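Long-range contacts in A-adding tRNA nucleotidyltransferase (PDB 4WBY), which adds the terminal adenosine to tRNAs ending in CC, using ATP and releasing diphosphate, to complete their 3' CCA end: residues Ile167-Arg172 against Ile207-Leu212; Gly196-Ala201 against Tyr229-Glu234. One frame throughout, in Å; residues are numbered along the deposited sequence.

In the fold
Both contacts lie in the mostly helical part of the chain that follows the sheet-bearing head, and they share a border: Leu168 and Ile167 of interaction 1 pack on Val231 of interaction 2, and Leu171 on Tyr229. Interaction 1 is the more deeply buried, close to the centre of the chain, and joins helices 165-177 and 203-214 through a charged cluster that includes two ATP-binding arginines. Interaction 2 is only partly buried and joins the loops that follow helices 183-194 and 219-228. Interaction 1 combines direct salt bridges with two waters; interaction 2 has a small apolar patch, waters and one weak lysine bond. Along the sequence their segments alternate.

Interaction 1. Residues Ile167-Arg172 against Ile207-Leu212; sequences ILRALR and INEIKL. With SO4 (sulfate ion), chain D.
Arg169 faces Glu209, CA to CA 6.9 Å, where helices 165-177 and 203-214 run side by side in the same direction, their local axes 7° apart and 9.8 Å from each other at closest approach. What joins them is a salt-bridge network of Arg169, Arg172 and Glu209, built on a helix whose residues 167-172 all belong to the ATP site.

Glu209 is at the centre of the network. Its CG stands anti to the backbone N (chi1 172°), and the bend at chi2 lays the carboxylate across the gap, with CG against Leu168 CB. Arg172 takes this carboxylate side-on: Arg172 NE binds Glu209 OE2 at 2.7 Å and NH2 binds OE1 at 3.0 Å, both on the syn side, with guanidinium and carboxylate nearly coplanar. Two such bonds should fix the rotation of both groups, while Leu212 lies over one guanidinium face, its CB offset toward the rim. Arg169 meets Glu209 differently: its CG touches OE1, but its guanidinium is steeply turned to the carboxylate, and the NH1 to OE1 pair is a long one of charge alone. A water bridges that NH1 and OE1, and Arg169 NE is held by Asp119, another ATP-binding residue. A second water donates to both Glu209 OE2 and Leu168 O. Apart from the charges, Leu168 CD1 packs on Ile210 CG1 at 4.0 Å.

A sulfate, probably from the crystallisation liquor, also binds Arg35 and Arg176; Arg172 NH1 gives its O3 a nearly straight bond of 3.1 Å.

Interaction 2. Residues Gly196-Ala201 against Tyr229-Glu234; sequences GLLKEA and YRVLEE
Lys199 lies across Glu234 at about a right angle, and its chain can be followed outward. Lys199 CB sits 3.6 Å from Glu234 OE1 and also near Glu234 O. CG, anti to the backbone N (chi1 179°), remains beside that same carbonyl. Bends at chi3 and chi4 then curl the end of the chain back over Glu234: Lys199 CE comes to 3.5 Å from Glu234 OE1, and Lys199 NZ lies close to Glu234 CA and gives Glu234 O a weak hydrogen bond of 3.4 Å. Lys199 NZ to Glu234 OE1 is 4.1 Å, beyond a salt bridge, although the opposite charges should still attract. Lys199 CA completes the wrap with a CA-H...O contact to Glu234 O.

The contact brings together two loops that each follow a helix ending in a Schellman motif. Gly196, with positive phi, closes helix 183-194, and Arg230 does the same for helix 219-228; Leu198 to Ala201 then form a type I beta turn. This is structural packing between loops in the helical part of the protein, with Ile167 and Leu168 of helix 165-177 touching its apolar side.

Leu198 points toward the loop 229-234. Its CD2 packs 3.7 Å from Val231 CB and also touches Glu234 CB, crossing both side chains obliquely, so the aliphatic start of Glu234 shares the apolar patch while the bend at chi2 brings its carboxylate alongside Lys199. One water accepts from Lys199 N and donates to Glu234 OE1 at 2.7 Å, tying the carboxylate back to the turn. On the backbone side, another water lies 3.0 Å from Leu198 O and 2.9 Å from Glu234 O.

Interaction 1. Residues Ile167-Arg172 against Ile207-Leu212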
ATOM      1  N   ILE A 167       9.653  -2.426  12.132  1.00 11.85           N
ATOM      2  CA  ILE A 167      10.836  -2.197  11.301  1.00 12.30           C
ATOM      3  C   ILE A 167      10.410  -1.888   9.865  1.00 12.58           C
ATOM      4  O   ILE A 167      10.854  -0.907   9.260  1.00 14.05           O
ATOM      5  CB  ILE A 167      11.778  -3.420  11.312  1.00 12.74           C
ATOM      6  CG1 ILE A 167      12.364  -3.641  12.716  1.00 13.94           C
ATOM      7  CG2 ILE A 167      12.884  -3.294  10.251  1.00 14.93           C
ATOM      8  CD1 ILE A 167      13.006  -5.012  12.894  1.00 16.74           C
ATOM      9  N   LEU A 168       9.552  -2.740   9.314  1.00 12.91           N
ATOM     10  CA  LEU A 168       9.054  -2.519   7.960  1.00 12.68           C
ATOM     11  C   LEU A 168       8.154  -1.285   7.896  1.00 12.20           C
ATOM     12  O   LEU A 168       8.231  -0.511   6.935  1.00 14.09           O
ATOM     13  CB  LEU A 168       8.303  -3.757   7.442  1.00 14.01           C
ATOM     14  CG  LEU A 168       9.105  -5.050   7.269  1.00 16.88           C
ATOM     15  CD1 LEU A 168       8.217  -6.121   6.649  1.00 19.95           C
ATOM     16  CD2 LEU A 168      10.364  -4.845   6.439  1.00 20.53           C
ATOM     17  N   ARG A 169       7.300  -1.102   8.905  1.00 11.90           N
ATOM     18  CA  ARG A 169       6.378   0.039   8.905  1.00 12.28           C
ATOM     19  C   ARG A 169       7.147   1.360   8.906  1.00 11.77           C
ATOM     20  O   ARG A 169       6.750   2.308   8.228  1.00 12.38           O
ATOM     21  CB  ARG A 169       5.443  -0.005  10.115  1.00 14.62           C
ATOM     22  CG  ARG A 169       4.472  -1.167  10.114  1.00 18.10           C
ATOM     23  CD  ARG A 169       3.557  -1.132  11.337  1.00 22.53           C
ATOM     24  NE  ARG A 169       2.831   0.123  11.472  1.00 26.05           N
ATOM     25  CZ  ARG A 169       1.618   0.350  10.975  1.00 27.93           C
ATOM     26  NH1 ARG A 169       0.985  -0.594  10.285  1.00 28.07           N
ATOM     27  NH2 ARG A 169       1.039   1.531  11.162  1.00 27.98           N
ATOM     28  N   ALA A 170       8.246   1.416   9.659  1.00 11.56           N
ATOM     29  CA  ALA A 170       9.058   2.635   9.709  1.00 11.42           C
ATOM     30  C   ALA A 170       9.511   3.033   8.319  1.00 11.35           C
ATOM     31  O   ALA A 170       9.508   4.215   7.957  1.00 13.15           O
ATOM     32  CB  ALA A 170      10.268   2.445  10.617  1.00 11.34           C
ATOM     33  N   LEU A 171       9.906   2.034   7.538  1.00 12.26           N
ATOM     34  CA  LEU A 171      10.438   2.287   6.210  1.00 12.67           C
ATOM     35  C   LEU A 171       9.316   2.651   5.239  1.00 13.25           C
ATOM     36  O   LEU A 171       9.518   3.461   4.333  1.00 13.07           O
ATOM     37  CB  LEU A 171      11.230   1.067   5.728  1.00 13.06           C
ATOM     38  CG  LEU A 171      12.356   0.646   6.685  1.00 12.86           C
ATOM     39  CD1 LEU A 171      13.184  -0.496   6.102  1.00 14.71           C
ATOM     40  CD2 LEU A 171      13.235   1.847   7.059  1.00 15.29           C
ATOM     41  N   ARG A 172       8.128   2.084   5.441  1.00 12.38           N
ATOM     42  CA  ARG A 172       6.975   2.485   4.627  1.00 12.17           C
ATOM     43  C   ARG A 172       6.647   3.967   4.842  1.00 12.95           C
ATOM     44  O   ARG A 172       6.472   4.713   3.875  1.00 13.79           O
ATOM     45  CB  ARG A 172       5.741   1.629   4.918  1.00 12.81           C
ATOM     46  CG  ARG A 172       4.479   2.159   4.231  1.00 15.55           C
ATOM     47  CD  ARG A 172       3.397   1.085   4.089  1.00 17.86           C
ATOM     48  NE  ARG A 172       2.957   0.514   5.362  1.00 16.40           N
ATOM     49  CZ  ARG A 172       1.960   0.988   6.100  1.00 16.91           C
ATOM     50  NH1 ARG A 172       1.291   2.067   5.716  1.00 21.42           N
ATOM     51  NH2 ARG A 172       1.629   0.375   7.229  1.00 18.97           N
ATOM     52  N   ILE A 207       4.154 -10.297   6.175  1.00 18.48           N
ATOM     53  CA  ILE A 207       3.612 -10.386   4.825  1.00 20.23           C
ATOM     54  C   ILE A 207       2.544  -9.307   4.615  1.00 19.85           C
ATOM     55  O   ILE A 207       2.524  -8.635   3.575  1.00 19.47           O
ATOM     56  CB  ILE A 207       3.023 -11.793   4.543  1.00 21.61           C
ATOM     57  CG1 ILE A 207       4.115 -12.784   4.094  1.00 31.58           C
ATOM     58  CG2 ILE A 207       1.970 -11.743   3.433  1.00 24.10           C
ATOM     59  CD1 ILE A 207       5.367 -12.812   4.912  1.00 38.47           C
ATOM     60  N   ASN A 208       1.682  -9.114   5.612  1.00 18.56           N
ATOM     61  CA  ASN A 208       0.645  -8.093   5.506  1.00 18.55           C
ATOM     62  C   ASN A 208       1.243  -6.707   5.333  1.00 17.17           C
ATOM     63  O   ASN A 208       0.711  -5.878   4.601  1.00 18.28           O
ATOM     64  CB  ASN A 208      -0.276  -8.110   6.730  1.00 23.69           C
ATOM     65  CG  ASN A 208      -1.206  -9.300   6.745  1.00 33.13           C
ATOM     66  OD1 ASN A 208      -1.443  -9.934   5.715  1.00 35.89           O
ATOM     67  ND2 ASN A 208      -1.752  -9.606   7.919  1.00 38.04           N
ATOM     68  N   GLU A 209       2.365  -6.457   5.998  1.00 15.65           N
ATOM     69  CA  GLU A 209       2.987  -5.144   5.906  1.00 16.14           C
ATOM     70  C   GLU A 209       3.635  -4.947   4.529  1.00 16.56           C
ATOM     71  O   GLU A 209       3.577  -3.850   3.964  1.00 16.79           O
ATOM     72  CB  GLU A 209       3.996  -4.955   7.047  1.00 17.18           C
ATOM     73  CG  GLU A 209       4.854  -3.707   6.955  1.00 18.16           C
ATOM     74  CD  GLU A 209       4.067  -2.411   6.817  1.00 16.61           C
ATOM     75  OE1 GLU A 209       2.922  -2.304   7.313  1.00 18.57           O
ATOM     76  OE2 GLU A 209       4.611  -1.480   6.206  1.00 17.44           O
ATOM     77  N   ILE A 210       4.211  -6.007   3.955  1.00 16.62           N
ATOM     78  CA  ILE A 210       4.768  -5.880   2.607  1.00 15.73           C
ATOM     79  C   ILE A 210       3.642  -5.610   1.602  1.00 14.97           C
ATOM     80  O   ILE A 210       3.808  -4.824   0.661  1.00 16.53           O
ATOM     81  CB  ILE A 210       5.569  -7.126   2.196  1.00 17.16           C
ATOM     82  CG1 ILE A 210       6.765  -7.298   3.137  1.00 18.76           C
ATOM     83  CG2 ILE A 210       6.055  -7.005   0.755  1.00 17.83           C
ATOM     84  CD1 ILE A 210       7.577  -8.572   2.893  1.00 22.59           C
ATOM     85  N   LYS A 211       2.488  -6.238   1.821  1.00 16.46           N
ATOM     86  CA  LYS A 211       1.330  -6.005   0.962  1.00 17.16           C
ATOM     87  C   LYS A 211       0.886  -4.546   1.042  1.00 16.33           C
ATOM     88  O   LYS A 211       0.477  -3.971   0.042  1.00 18.70           O
ATOM     89  CB  LYS A 211       0.179  -6.956   1.333  1.00 17.73           C
ATOM     90  CG  LYS A 211       0.495  -8.425   1.007  1.00 21.05           C
ATOM     91  CD  LYS A 211      -0.441  -9.399   1.698  1.00 26.50           C
ATOM     92  CE  LYS A 211      -1.855  -9.272   1.178  1.00 32.29           C
ATOM     93  NZ  LYS A 211      -2.743 -10.291   1.803  1.00 37.11           N
ATOM     94  N   LEU A 212       0.979  -3.938   2.224  1.00 16.44           N
ATOM     95  CA  LEU A 212       0.652  -2.518   2.346  1.00 15.85           C
ATOM     96  C   LEU A 212       1.676  -1.653   1.613  1.00 15.57           C
ATOM     97  O   LEU A 212       1.315  -0.681   0.942  1.00 17.00           O
ATOM     98  CB  LEU A 212       0.556  -2.097   3.819  1.00 16.77           C
ATOM     99  CG  LEU A 212      -0.656  -2.676   4.558  1.00 18.38           C
ATOM    100  CD1 LEU A 212      -0.669  -2.240   6.017  1.00 19.92           C
ATOM    101  CD2 LEU A 212      -1.962  -2.278   3.884  1.00 21.07           C
TER
HETATM  102  S   SO4 D2003      -1.826   4.201   7.582  1.00 35.33           S
HETATM  103  O1  SO4 D2003      -1.753   5.035   8.797  1.00 38.78           O
HETATM  104  O2  SO4 D2003      -1.516   5.052   6.437  1.00 35.17           O
HETATM  105  O3  SO4 D2003      -0.893   3.078   7.652  1.00 38.42           O
HETATM  106  O4  SO4 D2003      -3.193   3.709   7.448  1.00 40.48           O
HETATM  107  O   HOH W   1       6.872  -1.619   4.740  1.00 15.62           O
HETATM  108  O   HOH W   2       1.474  -3.323   9.312  1.00 24.23           O

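Interaction 2. Residues Gly196-Ala201 against Tyr229-Glu234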
ATOM      1  N   GLY A 196      18.463 -10.514  14.759  1.00 15.33           N
ATOM      2  CA  GLY A 196      17.634 -11.583  14.232  1.00 16.09           C
ATOM      3  C   GLY A 196      16.161 -11.419  14.544  1.00 16.17           C
ATOM      4  O   GLY A 196      15.379 -12.331  14.314  1.00 18.22           O
ATOM      5  N   LEU A 197      15.764 -10.260  15.054  1.00 16.56           N
ATOM      6  CA  LEU A 197      14.400 -10.115  15.547  1.00 16.34           C
ATOM      7  C   LEU A 197      13.375 -10.082  14.422  1.00 16.69           C
ATOM      8  O   LEU A 197      12.219 -10.453  14.610  1.00 17.78           O
ATOM      9  CB  LEU A 197      14.282  -8.861  16.415  1.00 18.03           C
ATOM     10  CG  LEU A 197      15.277  -8.813  17.577  1.00 18.44           C
ATOM     11  CD1 LEU A 197      15.002  -7.610  18.454  1.00 21.47           C
ATOM     12  CD2 LEU A 197      15.239 -10.110  18.384  1.00 19.90           C
ATOM     13  N   LEU A 198      13.796  -9.643  13.249  1.00 17.81           N
ATOM     14  CA  LEU A 198      12.889  -9.566  12.133  1.00 19.93           C
ATOM     15  C   LEU A 198      12.639 -10.967  11.604  1.00 24.11           C
ATOM     16  O   LEU A 198      11.503 -11.348  11.307  1.00 25.59           O
ATOM     17  CB  LEU A 198      13.475  -8.657  11.052  1.00 23.26           C
ATOM     18  CG  LEU A 198      12.633  -8.292   9.848  1.00 24.70           C
ATOM     19  CD1 LEU A 198      11.355  -7.611  10.278  1.00 23.37           C
ATOM     20  CD2 LEU A 198      13.453  -7.426   8.894  1.00 25.23           C
ATOM     21  N   LYS A 199      13.712 -11.746  11.516  1.00 27.28           N
ATOM     22  CA  LYS A 199      13.626 -13.092  10.971  1.00 29.29           C
ATOM     23  C   LYS A 199      12.670 -13.958  11.795  1.00 31.59           C
ATOM     24  O   LYS A 199      12.014 -14.852  11.262  1.00 35.02           O
ATOM     25  CB  LYS A 199      15.017 -13.731  10.913  1.00 32.75           C
ATOM     26  CG  LYS A 199      15.037 -15.145  10.369  1.00 37.33           C
ATOM     27  CD  LYS A 199      16.464 -15.641  10.220  1.00 46.01           C
ATOM     28  CE  LYS A 199      17.204 -14.853   9.153  1.00 51.68           C
ATOM     29  NZ  LYS A 199      16.553 -15.000   7.820  1.00 56.35           N
ATOM     30  N   GLU A 200      12.565 -13.656  13.083  1.00 28.82           N
ATOM     31  CA  GLU A 200      11.771 -14.454  14.016  1.00 27.58           C
ATOM     32  C   GLU A 200      10.359 -13.917  14.281  1.00 33.08           C
ATOM     33  O   GLU A 200       9.601 -14.524  15.032  1.00 35.46           O
ATOM     34  CB  GLU A 200      12.523 -14.571  15.350  1.00 28.00           C
ATOM     35  CG  GLU A 200      13.817 -15.349  15.235  1.00 31.39           C
ATOM     36  CD  GLU A 200      14.664 -15.259  16.482  1.00 34.94           C
ATOM     37  OE1 GLU A 200      14.105 -15.008  17.573  1.00 31.13           O
ATOM     38  OE2 GLU A 200      15.893 -15.441  16.367  1.00 41.57           O
ATOM     39  N   ALA A 201      10.013 -12.786  13.671  1.00 31.99           N
ATOM     40  CA  ALA A 201       8.709 -12.141  13.871  1.00 33.60           C
ATOM     41  C   ALA A 201       7.564 -12.938  13.223  1.00 33.60           C
ATOM     42  O   ALA A 201       7.811 -13.708  12.303  1.00 34.04           O
ATOM     43  CB  ALA A 201       8.749 -10.730  13.311  1.00 33.01           C
ATOM     44  N   TYR A 229      18.534  -1.199   4.716  1.00 15.72           N
ATOM     45  CA  TYR A 229      18.495  -1.794   6.049  1.00 16.36           C
ATOM     46  C   TYR A 229      18.431  -3.320   6.029  1.00 17.22           C
ATOM     47  O   TYR A 229      18.254  -3.955   7.074  1.00 18.72           O
ATOM     48  CB  TYR A 229      17.331  -1.192   6.848  1.00 16.58           C
ATOM     49  CG  TYR A 229      17.575   0.278   7.098  1.00 15.01           C
ATOM     50  CD1 TYR A 229      18.618   0.695   7.923  1.00 16.60           C
ATOM     51  CD2 TYR A 229      16.801   1.253   6.478  1.00 16.34           C
ATOM     52  CE1 TYR A 229      18.872   2.052   8.138  1.00 17.20           C
ATOM     53  CE2 TYR A 229      17.040   2.602   6.691  1.00 17.98           C
ATOM     54  CZ  TYR A 229      18.075   2.999   7.517  1.00 17.36           C
ATOM     55  OH  TYR A 229      18.308   4.343   7.716  1.00 19.25           O
ATOM     56  N   ARG A 230      18.596  -3.894   4.838  1.00 17.01           N
ATOM     57  CA  ARG A 230      18.783  -5.338   4.659  1.00 17.62           C
ATOM     58  C   ARG A 230      17.621  -6.163   5.195  1.00 15.27           C
ATOM     59  O   ARG A 230      17.823  -7.238   5.772  1.00 18.13           O
ATOM     60  CB  ARG A 230      20.082  -5.793   5.332  1.00 22.40           C
ATOM     61  CG  ARG A 230      21.307  -5.011   4.886  1.00 29.12           C
ATOM     62  CD  ARG A 230      22.543  -5.459   5.647  1.00 36.02           C
ATOM     63  NE  ARG A 230      23.702  -4.616   5.370  1.00 40.47           N
ATOM     64  CZ  ARG A 230      24.582  -4.856   4.405  1.00 45.15           C
ATOM     65  NH1 ARG A 230      24.429  -5.910   3.616  1.00 46.29           N
ATOM     66  NH2 ARG A 230      25.612  -4.040   4.224  1.00 46.95           N
ATOM     67  N   VAL A 231      16.397  -5.695   4.977  1.00 14.52           N
ATOM     68  CA  VAL A 231      15.273  -6.376   5.595  1.00 14.77           C
ATOM     69  C   VAL A 231      14.756  -7.580   4.792  1.00 16.09           C
ATOM     70  O   VAL A 231      14.357  -8.569   5.397  1.00 17.17           O
ATOM     71  CB  VAL A 231      14.104  -5.409   5.870  1.00 18.71           C
ATOM     72  CG1 VAL A 231      14.565  -4.228   6.730  1.00 18.32           C
ATOM     73  CG2 VAL A 231      13.497  -4.914   4.595  1.00 21.36           C
ATOM     74  N   LEU A 232      14.777  -7.526   3.456  1.00 17.06           N
ATOM     75  CA  LEU A 232      14.176  -8.610   2.666  1.00 18.25           C
ATOM     76  C   LEU A 232      14.966  -9.910   2.806  1.00 18.53           C
ATOM     77  O   LEU A 232      14.403 -11.003   2.723  1.00 22.06           O
ATOM     78  CB  LEU A 232      14.070  -8.232   1.189  1.00 19.70           C
ATOM     79  CG  LEU A 232      13.023  -7.169   0.863  1.00 21.09           C
ATOM     80  CD1 LEU A 232      13.119  -6.758  -0.601  1.00 21.44           C
ATOM     81  CD2 LEU A 232      11.617  -7.667   1.204  1.00 23.16           C
ATOM     82  N   GLU A 233      16.267  -9.780   3.053  1.00 20.25           N
ATOM     83  CA  GLU A 233      17.134 -10.932   3.272  1.00 21.81           C
ATOM     84  C   GLU A 233      16.728 -11.729   4.514  1.00 20.59           C
ATOM     85  O   GLU A 233      17.045 -12.915   4.630  1.00 24.20           O
ATOM     86  CB  GLU A 233      18.594 -10.476   3.390  1.00 20.85           C
ATOM     87  CG  GLU A 233      19.163  -9.860   2.105  1.00 22.13           C
ATOM     88  CD  GLU A 233      18.973  -8.345   1.995  1.00 22.00           C
ATOM     89  OE1 GLU A 233      18.015  -7.782   2.585  1.00 20.86           O
ATOM     90  OE2 GLU A 233      19.803  -7.713   1.304  1.00 24.84           O
ATOM     91  N   GLU A 234      16.019 -11.070   5.431  1.00 19.81           N
ATOM     92  CA  GLU A 234      15.547 -11.696   6.662  1.00 20.99           C
ATOM     93  C   GLU A 234      14.204 -12.382   6.493  1.00 20.21           C
ATOM     94  O   GLU A 234      13.761 -13.110   7.386  1.00 22.94           O
ATOM     95  CB  GLU A 234      15.418 -10.655   7.778  1.00 23.16           C
ATOM     96  CG  GLU A 234      16.702  -9.930   8.101  1.00 24.74           C
ATOM     97  CD  GLU A 234      17.756 -10.872   8.596  1.00 28.85           C
ATOM     98  OE1 GLU A 234      17.559 -11.443   9.695  1.00 27.89           O
ATOM     99  OE2 GLU A 234      18.765 -11.061   7.879  1.00 29.91           O
TER
HETATM  100  O   HOH W   3      11.228 -12.822   8.739  1.00 42.73           O
HETATM  101  O   HOH W   4      16.394  -9.959  11.678  1.00 18.83           O
HETATM  102  O   HOH W   5      12.189 -15.165   7.855  1.00 43.00           O